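PDB 6TQD: intimin from Escherichia coli O127:H6 str. E2348/69, which probably mediates intimate attachment of the bacterium to host cells through an adhesin passenger whose juncture domains hold a constitutively extended shape. Local coordinates for residues A[9-14]-A[25-30]; A[32-37]-A[58-63]; A[77-82]-A[96-101]. One frame throughout, in Å; residues are numbered along the deposited sequence. Where two conformers were deposited one is given.

In the fold
All three contacts lie in the first of the two beta sandwiches of this chain. Contact 1 ties the strand 6-9 edge to strand 21-30 in one sheet. Contact 3 is the hairpin pairing of strands 76-85 and 90-101 in the other. Contact 2 bridges the two sheets from strand 34-40 to the turn before strand 62-65. Centres of contacts 1 and 2 are about 11 Å apart, those of 1 and 3 about 13 Å, and those of 2 and 3 about 18 Å. Leu26 packs on Ile37, and Ile14 bonds through its backbone to Thr97 and Thr99. The sodium ion sits at contact 1, about 6 Å from the nearest atom of the Leu96 side chain.

Contact 1: residues A[9-14]-A[25-30]; sequences NIPHDI and QLIVKS. With NA (sodium ion), chain I.
Asn9 and Ile27 form an antiparallel hydrogen-bonded pair. Asn9 N donates to Ile27 O at 3.0 Å, and Ile27 N returns a bond to Asn9 O at 2.9 Å. From Ile10 onward the 9-14 chain leaves this pairing, and side chains and waters take over.

The tight part is on the inner side. Ile10 and Leu26 lie side by side and point the same way, with Ile10 CG1 3.8 Å from Leu26 CD2. Both are buried.

The outer side is looser and more exposed. The Pro11 ring crosses the Gln25 side chain at about a right angle. Pro11 CD lies 3.5 Å from the backbone O of Gln25. Pro11 CG also meets Ile27 CD1, a touch left less certain by the two conformers of Ile27. Gln25 runs out fully extended (chi1 -175°, chi2 -179°). Its OE1 therefore reaches the edge of the His12 ring, in the ring plane, 3.3 Å from His12 CD2. The amide and imidazole planes are 36° apart.

Water fills in where direct backbone bonds stop. Water 3 accepts from His12 N and donates to Gln25 O. Water 4 links His12 O with Gln25 N. At the other end, water 1 donates to both Asn9 OD1 and Ile27 O.

The sodium ion is bound by Ile10 O at 2.4 Å and by four waters. One of these, water 5, also donates to Asp13 OD1 at 2.8 Å, so the carboxylate takes part from the second shell.

Segment 9-14 is the crossover by which the N-terminal strand changes sheets, a feature familiar from Ig-like sandwiches. Strand 6-9 pairs with strand 21-30. Ile14 then pairs with strand 90-101, where Ile10 packs on Val94 and Leu96, while Leu26 faces Ile37 of strand 34-40.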
loop_
_atom_site.group_PDB
_atom_site.type_symbol
_atom_site.label_atom_id
_atom_site.label_comp_id
_atom_site.label_asym_id
_atom_site.label_seq_id
_atom_site.Cartn_x
_atom_site.Cartn_y
_atom_site.Cartn_z
ATOM N N ASN A 9 -19.997 9.938 -12.665
ATOM C CA ASN A 9 -19.046 8.845 -12.798
ATOM C C ASN A 9 -17.710 9.280 -12.219
ATOM O O ASN A 9 -17.326 10.446 -12.334
ATOM C CB ASN A 9 -18.871 8.417 -14.262
ATOM C CG ASN A 9 -20.095 7.658 -14.806
ATOM O OD1 ASN A 9 -21.119 8.258 -15.141
ATOM N ND2 ASN A 9 -19.987 6.333 -14.904
ATOM N N ILE A 10 -17.029 8.335 -11.579
ATOM C CA ILE A 10 -15.708 8.547 -11.003
ATOM C C ILE A 10 -14.758 7.578 -11.682
ATOM O O ILE A 10 -14.683 6.409 -11.313
ATOM C CB ILE A 10 -15.728 8.363 -9.472
ATOM C CG1 ILE A 10 -16.797 9.283 -8.863
ATOM C CG2 ILE A 10 -14.334 8.639 -8.892
ATOM C CD1 ILE A 10 -16.868 9.268 -7.348
ATOM N N PRO A 11 -14.047 8.025 -12.726
ATOM C CA PRO A 11 -13.330 7.078 -13.593
ATOM C C PRO A 11 -12.127 6.434 -12.942
ATOM O O PRO A 11 -11.717 5.359 -13.387
ATOM C CB PRO A 11 -12.893 7.944 -14.782
ATOM C CG PRO A 11 -12.859 9.332 -14.240
ATOM C CD PRO A 11 -13.968 9.406 -13.236
ATOM N N HIS A 12 -11.531 7.066 -11.942
ATOM C CA HIS A 12 -10.273 6.590 -11.395
ATOM C C HIS A 12 -10.345 6.532 -9.880
ATOM O O HIS A 12 -10.751 7.501 -9.236
ATOM C CB HIS A 12 -9.132 7.538 -11.796
ATOM C CG HIS A 12 -9.002 7.737 -13.274
ATOM N ND1 HIS A 12 -8.624 6.728 -14.130
ATOM C CD2 HIS A 12 -9.217 8.827 -14.048
ATOM C CE1 HIS A 12 -8.601 7.189 -15.368
ATOM N NE2 HIS A 12 -8.961 8.460 -15.347
ATOM N N ASP A 13 -9.916 5.406 -9.313
ATOM C CA ASP A 13 -9.691 5.334 -7.881
ATOM C C ASP A 13 -8.367 6.013 -7.553
ATOM O O ASP A 13 -7.565 6.325 -8.435
ATOM C CB ASP A 13 -9.698 3.886 -7.399
ATOM C CG ASP A 13 -11.082 3.256 -7.470
ATOM O OD1 ASP A 13 -12.082 3.955 -7.175
ATOM O OD2 ASP A 13 -11.165 2.062 -7.823
ATOM N N ILE A 14 -8.146 6.259 -6.273
ATOM C CA ILE A 14 -6.986 7.010 -5.812
ATOM C C ILE A 14 -6.049 6.075 -5.069
ATOM O O ILE A 14 -6.486 5.277 -4.229
ATOM C CB ILE A 14 -7.397 8.208 -4.941
ATOM C CG1 ILE A 14 -8.072 9.259 -5.832
ATOM C CG2 ILE A 14 -6.208 8.788 -4.218
ATOM C CD1 ILE A 14 -8.800 10.326 -5.086
ATOM N N GLN A 25 -11.093 13.268 -9.674
ATOM C CA GLN A 25 -11.720 13.571 -10.954
ATOM C C GLN A 25 -13.153 13.054 -10.957
ATOM O O GLN A 25 -13.385 11.845 -10.800
ATOM C CB GLN A 25 -10.930 13.000 -12.128
ATOM C CG GLN A 25 -11.501 13.408 -13.474
ATOM C CD GLN A 25 -10.737 12.833 -14.648
ATOM O OE1 GLN A 25 -9.789 12.069 -14.474
ATOM N NE2 GLN A 25 -11.144 13.206 -15.855
ATOM N N LEU A 26 -14.104 13.975 -11.114
ATOM C CA LEU A 26 -15.520 13.665 -11.240
ATOM C C LEU A 26 -15.974 14.006 -12.651
ATOM O O LEU A 26 -15.545 15.018 -13.227
ATOM C CB LEU A 26 -16.334 14.509 -10.253
ATOM C CG LEU A 26 -15.966 14.409 -8.766
ATOM C CD1 LEU A 26 -16.879 15.328 -7.945
ATOM C CD2 LEU A 26 -16.036 12.991 -8.269
ATOM N N ILE A 27 -16.857 13.180 -13.212
ATOM C CA ILE A 27 -17.439 13.435 -14.529
ATOM C C ILE A 27 -18.951 13.511 -14.348
ATOM O O ILE A 27 -19.609 12.488 -14.116
ATOM C CB ILE A 27 -17.047 12.365 -15.555
ATOM C CG1 ILE A 27 -15.525 12.339 -15.742
ATOM C CG2 ILE A 27 -17.723 12.638 -16.890
ATOM C CD1 ILE A 27 -15.023 11.250 -16.667
ATOM N N VAL A 28 -19.500 14.719 -14.472
ATOM C CA VAL A 28 -20.904 15.001 -14.243
ATOM C C VAL A 28 -21.566 15.337 -15.569
ATOM O O VAL A 28 -21.011 16.091 -16.378
ATOM C CB VAL A 28 -21.071 16.186 -13.272
ATOM C CG1 VAL A 28 -22.519 16.658 -13.227
ATOM C CG2 VAL A 28 -20.573 15.817 -11.885
ATOM N N LYS A 29 -22.760 14.798 -15.778
ATOM C CA LYS A 29 -23.638 15.228 -16.862
ATOM C C LYS A 29 -24.962 15.605 -16.222
ATOM O O LYS A 29 -25.563 14.789 -15.525
ATOM C CB LYS A 29 -23.858 14.122 -17.893
ATOM C CG LYS A 29 -22.606 13.684 -18.642
ATOM C CD LYS A 29 -21.958 14.831 -19.398
ATOM C CE LYS A 29 -20.932 14.322 -20.404
ATOM N NZ LYS A 29 -19.937 13.387 -19.794
ATOM N N SER A 30 -25.401 16.843 -16.450
ATOM C CA SER A 30 -26.583 17.379 -15.777
ATOM C C SER A 30 -27.401 18.208 -16.756
ATOM O O SER A 30 -26.920 19.221 -17.269
ATOM C CB SER A 30 -26.176 18.248 -14.595
ATOM O OG SER A 30 -27.297 18.882 -14.012
HETATM NA NA NA I . -14.653 4.118 -10.559
HETATM O O HOH W 1 -21.490 10.950 -15.648
HETATM O O HOH W 2 -12.454 3.412 -11.302
HETATM O O HOH W 3 -11.721 9.783 -10.948
HETATM O O HOH W 4 -10.441 10.391 -8.846
HETATM O O HOH W 5 -14.252 4.986 -8.541
HETATM O O HOH W 6 -14.130 1.565 -10.002
HETATM O O HOH W 7 -16.914 4.476 -9.307
#

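Contact 2: residues A[32-37]-A[58-63]; sequences YGLDRI and SAQDYQ
Ile37 is the main apolar link, packing against both Ala59 and Tyr62. Its chi1 of -50° sets CG1 beside the backbone N, from where CG1 reaches Ala59 O at 3.6 Å. Its CB touches Tyr62 CE1 at 3.8 Å. The Ile37 and Tyr62 side chains slide past each other in opposite directions.

Leu34 has CG opposite the backbone N (chi1 177°) and crosses Gln60 at about a right angle. Leu34 CD2 comes within 3.9 Å of Gln60 CB. Ala59 CB rests 3.8 Å from Asp35 O.

Ser58 to Asp61 is a type I beta turn. Ser58 OG accepts from Gln60 N, an ST turn. On strand 34-40, Asp35 and Arg36 form a classic beta bulge facing Tyr84. Arg36 NH1 makes a salt bridge to Asp35 OD2, meeting it from above the carboxylate plane, and the guanidinium has a cation-pi contact with Tyr84.

Water 8 joins the segments. It accepts from Ile37 N, donates to Ala59 O at 2.6 Å, and hydrogen-bonds Tyr62 OH at 2.7 Å in the ring plane. The two sheets are thus held here by hydrocarbon packing and a three-way water bridge, with the charged pair kept to one strand.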
loop_
_atom_site.group_PDB
_atom_site.type_symbol
_atom_site.label_atom_id
_atom_site.label_comp_id
_atom_site.label_asym_id
_atom_site.label_seq_id
_atom_site.Cartn_x
_atom_site.Cartn_y
_atom_site.Cartn_z
ATOM N N TYR A 32 -30.079 19.962 -15.951
ATOM C CA TYR A 32 -30.558 21.172 -15.295
ATOM C C TYR A 32 -29.461 21.981 -14.613
ATOM O O TYR A 32 -29.737 23.093 -14.144
ATOM C CB TYR A 32 -31.665 20.837 -14.282
ATOM C CG TYR A 32 -32.833 20.137 -14.914
ATOM C CD1 TYR A 32 -33.534 20.733 -15.965
ATOM C CD2 TYR A 32 -33.261 18.900 -14.465
ATOM C CE1 TYR A 32 -34.595 20.091 -16.559
ATOM C CE2 TYR A 32 -34.333 18.250 -15.054
ATOM C CZ TYR A 32 -35.002 18.859 -16.100
ATOM O OH TYR A 32 -36.076 18.220 -16.691
ATOM N N GLY A 33 -28.231 21.487 -14.572
ATOM C CA GLY A 33 -27.141 22.208 -13.965
ATOM C C GLY A 33 -26.733 21.638 -12.617
ATOM O O GLY A 33 -27.565 21.460 -11.727
ATOM N N LEU A 34 -25.443 21.377 -12.456
ATOM C CA LEU A 34 -24.943 20.841 -11.202
ATOM C C LEU A 34 -25.059 21.885 -10.101
ATOM O O LEU A 34 -24.727 23.061 -10.298
ATOM C CB LEU A 34 -23.480 20.427 -11.362
ATOM C CG LEU A 34 -22.760 19.891 -10.118
ATOM C CD1 LEU A 34 -23.325 18.552 -9.677
ATOM C CD2 LEU A 34 -21.250 19.787 -10.355
ATOM N N ASP A 35 -25.562 21.458 -8.942
ATOM C CA ASP A 35 -25.593 22.303 -7.758
ATOM C C ASP A 35 -24.454 21.994 -6.794
ATOM O O ASP A 35 -23.783 22.915 -6.312
ATOM C CB ASP A 35 -26.954 22.170 -7.053
ATOM C CG ASP A 35 -27.069 23.069 -5.832
ATOM O OD1 ASP A 35 -27.276 24.281 -6.013
ATOM O OD2 ASP A 35 -26.925 22.555 -4.699
ATOM N N ARG A 36 -24.214 20.717 -6.501
ATOM C CA ARG A 36 -23.234 20.356 -5.484
ATOM C C ARG A 36 -22.963 18.861 -5.531
ATOM O O ARG A 36 -23.709 18.085 -6.143
ATOM C CB ARG A 36 -23.746 20.722 -4.092
ATOM C CG ARG A 36 -24.938 19.891 -3.678
ATOM C CD ARG A 36 -25.542 20.404 -2.402
ATOM N NE ARG A 36 -26.604 19.531 -1.906
ATOM C CZ ARG A 36 -27.840 19.499 -2.376
ATOM N NH1 ARG A 36 -28.200 20.282 -3.384
ATOM N NH2 ARG A 36 -28.722 18.670 -1.830
ATOM N N ILE A 37 -21.877 18.467 -4.853
ATOM C CA ILE A 37 -21.529 17.084 -4.574
ATOM C C ILE A 37 -21.569 16.910 -3.059
ATOM O O ILE A 37 -21.016 17.743 -2.326
ATOM C CB ILE A 37 -20.112 16.740 -5.079
ATOM C CG1 ILE A 37 -19.894 17.168 -6.533
ATOM C CG2 ILE A 37 -19.851 15.269 -4.904
ATOM C CD1 ILE A 37 -20.769 16.453 -7.547
ATOM N N SER A 58 -15.281 25.898 -8.407
ATOM C CA SER A 58 -16.036 24.852 -9.086
ATOM C C SER A 58 -16.721 23.940 -8.079
ATOM O O SER A 58 -16.084 23.447 -7.141
ATOM C CB SER A 58 -15.105 24.020 -9.971
ATOM O OG SER A 58 -15.720 22.796 -10.335
ATOM N N ALA A 59 -18.019 23.715 -8.280
ATOM C CA ALA A 59 -18.782 22.853 -7.386
ATOM C C ALA A 59 -18.379 21.384 -7.462
ATOM O O ALA A 59 -18.881 20.591 -6.656
ATOM C CB ALA A 59 -20.276 22.965 -7.700
ATOM N N GLN A 60 -17.505 20.992 -8.395
ATOM C CA GLN A 60 -17.105 19.592 -8.489
ATOM C C GLN A 60 -15.621 19.370 -8.219
ATOM O O GLN A 60 -15.097 18.294 -8.547
ATOM C CB GLN A 60 -17.458 18.967 -9.848
ATOM C CG GLN A 60 -16.716 19.543 -11.037
ATOM C CD GLN A 60 -16.818 18.650 -12.263
ATOM O OE1 GLN A 60 -15.930 17.836 -12.524
ATOM N NE2 GLN A 60 -17.897 18.786 -13.008
ATOM N N ASP A 61 -14.930 20.347 -7.631
ATOM C CA ASP A 61 -13.481 20.283 -7.436
ATOM C C ASP A 61 -13.196 19.864 -5.999
ATOM O O ASP A 61 -13.235 20.689 -5.079
ATOM C CB ASP A 61 -12.842 21.633 -7.750
ATOM C CG ASP A 61 -11.328 21.590 -7.695
ATOM O OD1 ASP A 61 -10.763 20.479 -7.629
ATOM O OD2 ASP A 61 -10.702 22.672 -7.712
ATOM N N TYR A 62 -12.880 18.582 -5.813
ATOM C CA TYR A 62 -12.632 18.010 -4.503
ATOM C C TYR A 62 -11.287 17.300 -4.484
ATOM O O TYR A 62 -10.733 16.939 -5.523
ATOM C CB TYR A 62 -13.743 17.014 -4.132
ATOM C CG TYR A 62 -14.994 17.729 -3.716
ATOM C CD1 TYR A 62 -15.940 18.127 -4.659
ATOM C CD2 TYR A 62 -15.223 18.035 -2.394
ATOM C CE1 TYR A 62 -17.074 18.810 -4.271
ATOM C CE2 TYR A 62 -16.347 18.686 -1.997
ATOM C CZ TYR A 62 -17.267 19.093 -2.945
ATOM O OH TYR A 62 -18.399 19.754 -2.536
ATOM N N GLN A 63 -10.776 17.114 -3.281
ATOM C CA GLN A 63 -9.512 16.423 -3.074
ATOM C C GLN A 63 -9.608 15.602 -1.801
ATOM O O GLN A 63 -10.382 15.914 -0.891
ATOM C CB GLN A 63 -8.351 17.412 -2.949
ATOM C CG GLN A 63 -8.449 18.346 -1.761
ATOM C CD GLN A 63 -7.550 19.571 -1.900
ATOM O OE1 GLN A 63 -6.973 19.820 -2.960
ATOM N NE2 GLN A 63 -7.407 20.315 -0.815
HETATM O O HOH W 8 -20.041 20.782 -4.370
#

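Contact 3: residues A[77-82]-A[96-101]; sequences YKVTAR and LTITVL
Tyr77 and Ile98 form an antiparallel hydrogen-bonded pair in the beta hairpin of strands 76-85 and 90-101, toward its open end. The hairpin belongs to one sheet of the sandwich. The strand axes approach to 4.8 Å, with directions 150° apart. Tyr77 N donates to Ile98 O at 2.8 Å, and Ile98 N donates back to Tyr77 O. Val79 and Leu96 make the next hydrogen-bonded pair. Leu96 N to Val79 O is 2.8 Å and almost straight at hydrogen, 179°.

Side chains of Tyr77, Val79, Leu96 and Ile98 share the buried face. Val79 and Leu96 lie side by side, with Val79 CG2 3.7 Å from Leu96 CB. That methyl also nears Ile98 CD1. The Tyr77 ring turns its edge to the partner strand, where CE2 meets Val100 CG2 at 3.7 Å, near the ring plane.

The other face carries Lys78 and Thr97, a non-hydrogen-bonded pair. Lys78 bends at chi2 and then runs straight alongside Thr97. Its NZ donates to Thr97 OG1 at 2.9 Å. Lys78 is exposed, so this bond lies at the outer surface of the sheet.

Neighbouring strands flank both partners: on one flank, Val79 and Ala81 touch Trp39 of strand 34-40. Strand 14-17 lies on the other flank, where the Ile14 side chain packs on Ile98. Asp13 OD1 accepts from Thr97 N, which ties the sodium-binding loop to strand 90-101.

Between the two hydrogen-bonded pairs, Tyr77 O also receives a CA-H...O contact from Thr97 CA at 3.5 Å, with 141° at the hydrogen.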
loop_
_atom_site.group_PDB
_atom_site.type_symbol
_atom_site.label_atom_id
_atom_site.label_comp_id
_atom_site.label_asym_id
_atom_site.label_seq_id
_atom_site.Cartn_x
_atom_site.Cartn_y
_atom_site.Cartn_z
ATOM N N TYR A 77 -9.871 2.677 1.888
ATOM C CA TYR A 77 -10.973 3.479 2.399
ATOM C C TYR A 77 -11.991 3.662 1.287
ATOM O O TYR A 77 -11.646 4.157 0.213
ATOM C CB TYR A 77 -10.470 4.836 2.896
ATOM C CG TYR A 77 -9.409 4.679 3.949
ATOM C CD1 TYR A 77 -9.754 4.505 5.279
ATOM C CD2 TYR A 77 -8.075 4.660 3.604
ATOM C CE1 TYR A 77 -8.791 4.330 6.250
ATOM C CE2 TYR A 77 -7.094 4.492 4.573
ATOM C CZ TYR A 77 -7.461 4.333 5.884
ATOM O OH TYR A 77 -6.503 4.152 6.851
ATOM N N LYS A 78 -13.231 3.267 1.545
ATOM C CA LYS A 78 -14.306 3.363 0.566
ATOM C C LYS A 78 -15.165 4.555 0.958
ATOM O O LYS A 78 -15.668 4.618 2.089
ATOM C CB LYS A 78 -15.159 2.094 0.573
ATOM C CG LYS A 78 -14.396 0.811 0.264
ATOM C CD LYS A 78 -14.206 0.557 -1.208
ATOM C CE LYS A 78 -13.494 -0.773 -1.445
ATOM N NZ LYS A 78 -13.208 -1.013 -2.887
ATOM N N VAL A 79 -15.310 5.516 0.039
ATOM C CA VAL A 79 -16.114 6.707 0.267
ATOM C C VAL A 79 -17.095 6.828 -0.898
ATOM O O VAL A 79 -16.922 6.212 -1.951
ATOM C CB VAL A 79 -15.257 7.985 0.378
ATOM C CG1 VAL A 79 -14.204 7.832 1.471
ATOM C CG2 VAL A 79 -14.588 8.291 -0.956
ATOM N N THR A 80 -18.145 7.632 -0.700
ATOM C CA THR A 80 -19.179 7.761 -1.708
ATOM C C THR A 80 -19.496 9.230 -1.972
ATOM O O THR A 80 -19.453 10.065 -1.068
ATOM C CB THR A 80 -20.478 7.018 -1.340
ATOM O OG1 THR A 80 -20.878 7.367 -0.015
ATOM C CG2 THR A 80 -20.277 5.515 -1.448
ATOM N N ALA A 81 -19.852 9.520 -3.215
ATOM C CA ALA A 81 -20.237 10.854 -3.631
ATOM C C ALA A 81 -21.556 10.794 -4.369
ATOM O O ALA A 81 -21.777 9.906 -5.187
ATOM C CB ALA A 81 -19.212 11.451 -4.590
ATOM N N ARG A 82 -22.405 11.781 -4.123
ATOM C CA ARG A 82 -23.679 11.925 -4.798
ATOM C C ARG A 82 -23.762 13.349 -5.322
ATOM O O ARG A 82 -23.560 14.304 -4.567
ATOM C CB ARG A 82 -24.828 11.637 -3.832
ATOM C CG ARG A 82 -26.205 11.591 -4.484
ATOM C CD ARG A 82 -27.314 11.426 -3.450
ATOM N NE ARG A 82 -27.359 10.125 -2.771
ATOM C CZ ARG A 82 -27.930 9.027 -3.266
ATOM N NH1 ARG A 82 -28.465 9.042 -4.481
ATOM N NH2 ARG A 82 -27.985 7.919 -2.548
ATOM N N LEU A 96 -15.856 5.672 -4.500
ATOM C CA LEU A 96 -14.457 5.982 -4.749
ATOM C C LEU A 96 -13.647 5.212 -3.715
ATOM O O LEU A 96 -13.946 5.284 -2.520
ATOM C CB LEU A 96 -14.198 7.476 -4.588
ATOM C CG LEU A 96 -12.756 7.981 -4.550
ATOM C CD1 LEU A 96 -12.036 7.719 -5.866
ATOM C CD2 LEU A 96 -12.691 9.459 -4.203
ATOM N N THR A 97 -12.633 4.483 -4.172
ATOM C CA THR A 97 -11.754 3.718 -3.301
ATOM C C THR A 97 -10.409 4.425 -3.218
ATOM O O THR A 97 -9.814 4.769 -4.249
ATOM C CB THR A 97 -11.598 2.285 -3.810
ATOM O OG1 THR A 97 -12.894 1.665 -3.901
ATOM C CG2 THR A 97 -10.710 1.463 -2.873
ATOM N N ILE A 98 -9.957 4.665 -1.995
ATOM C CA ILE A 98 -8.708 5.366 -1.722
ATOM C C ILE A 98 -7.792 4.394 -0.989
ATOM O O ILE A 98 -8.145 3.883 0.082
ATOM C CB ILE A 98 -8.958 6.633 -0.892
ATOM C CG1 ILE A 98 -9.866 7.594 -1.680
ATOM C CG2 ILE A 98 -7.645 7.305 -0.481
ATOM C CD1 ILE A 98 -10.475 8.698 -0.850
ATOM N N THR A 99 -6.627 4.135 -1.566
ATOM C CA THR A 99 -5.641 3.237 -0.978
ATOM C C THR A 99 -4.415 4.048 -0.594
ATOM O O THR A 99 -3.907 4.835 -1.399
ATOM C CB THR A 99 -5.262 2.139 -1.964
ATOM O OG1 THR A 99 -6.448 1.416 -2.335
ATOM C CG2 THR A 99 -4.274 1.169 -1.335
ATOM N N VAL A 100 -3.929 3.832 0.621
ATOM C CA VAL A 100 -2.846 4.605 1.210
ATOM C C VAL A 100 -1.610 3.718 1.237
ATOM O O VAL A 100 -1.641 2.604 1.784
ATOM C CB VAL A 100 -3.213 5.074 2.628
ATOM C CG1 VAL A 100 -2.040 5.781 3.278
ATOM C CG2 VAL A 100 -4.413 5.990 2.567
ATOM N N LEU A 101 -0.534 4.212 0.647
ATOM C CA LEU A 101 0.776 3.582 0.694
ATOM C C LEU A 101 1.661 4.312 1.694
ATOM O O LEU A 101 1.472 5.493 1.982
ATOM C CB LEU A 101 1.426 3.599 -0.685
ATOM C CG LEU A 101 0.790 2.730 -1.776
ATOM C CD1 LEU A 101 -0.483 3.353 -2.334
ATOM C CD2 LEU A 101 1.778 2.475 -2.895
#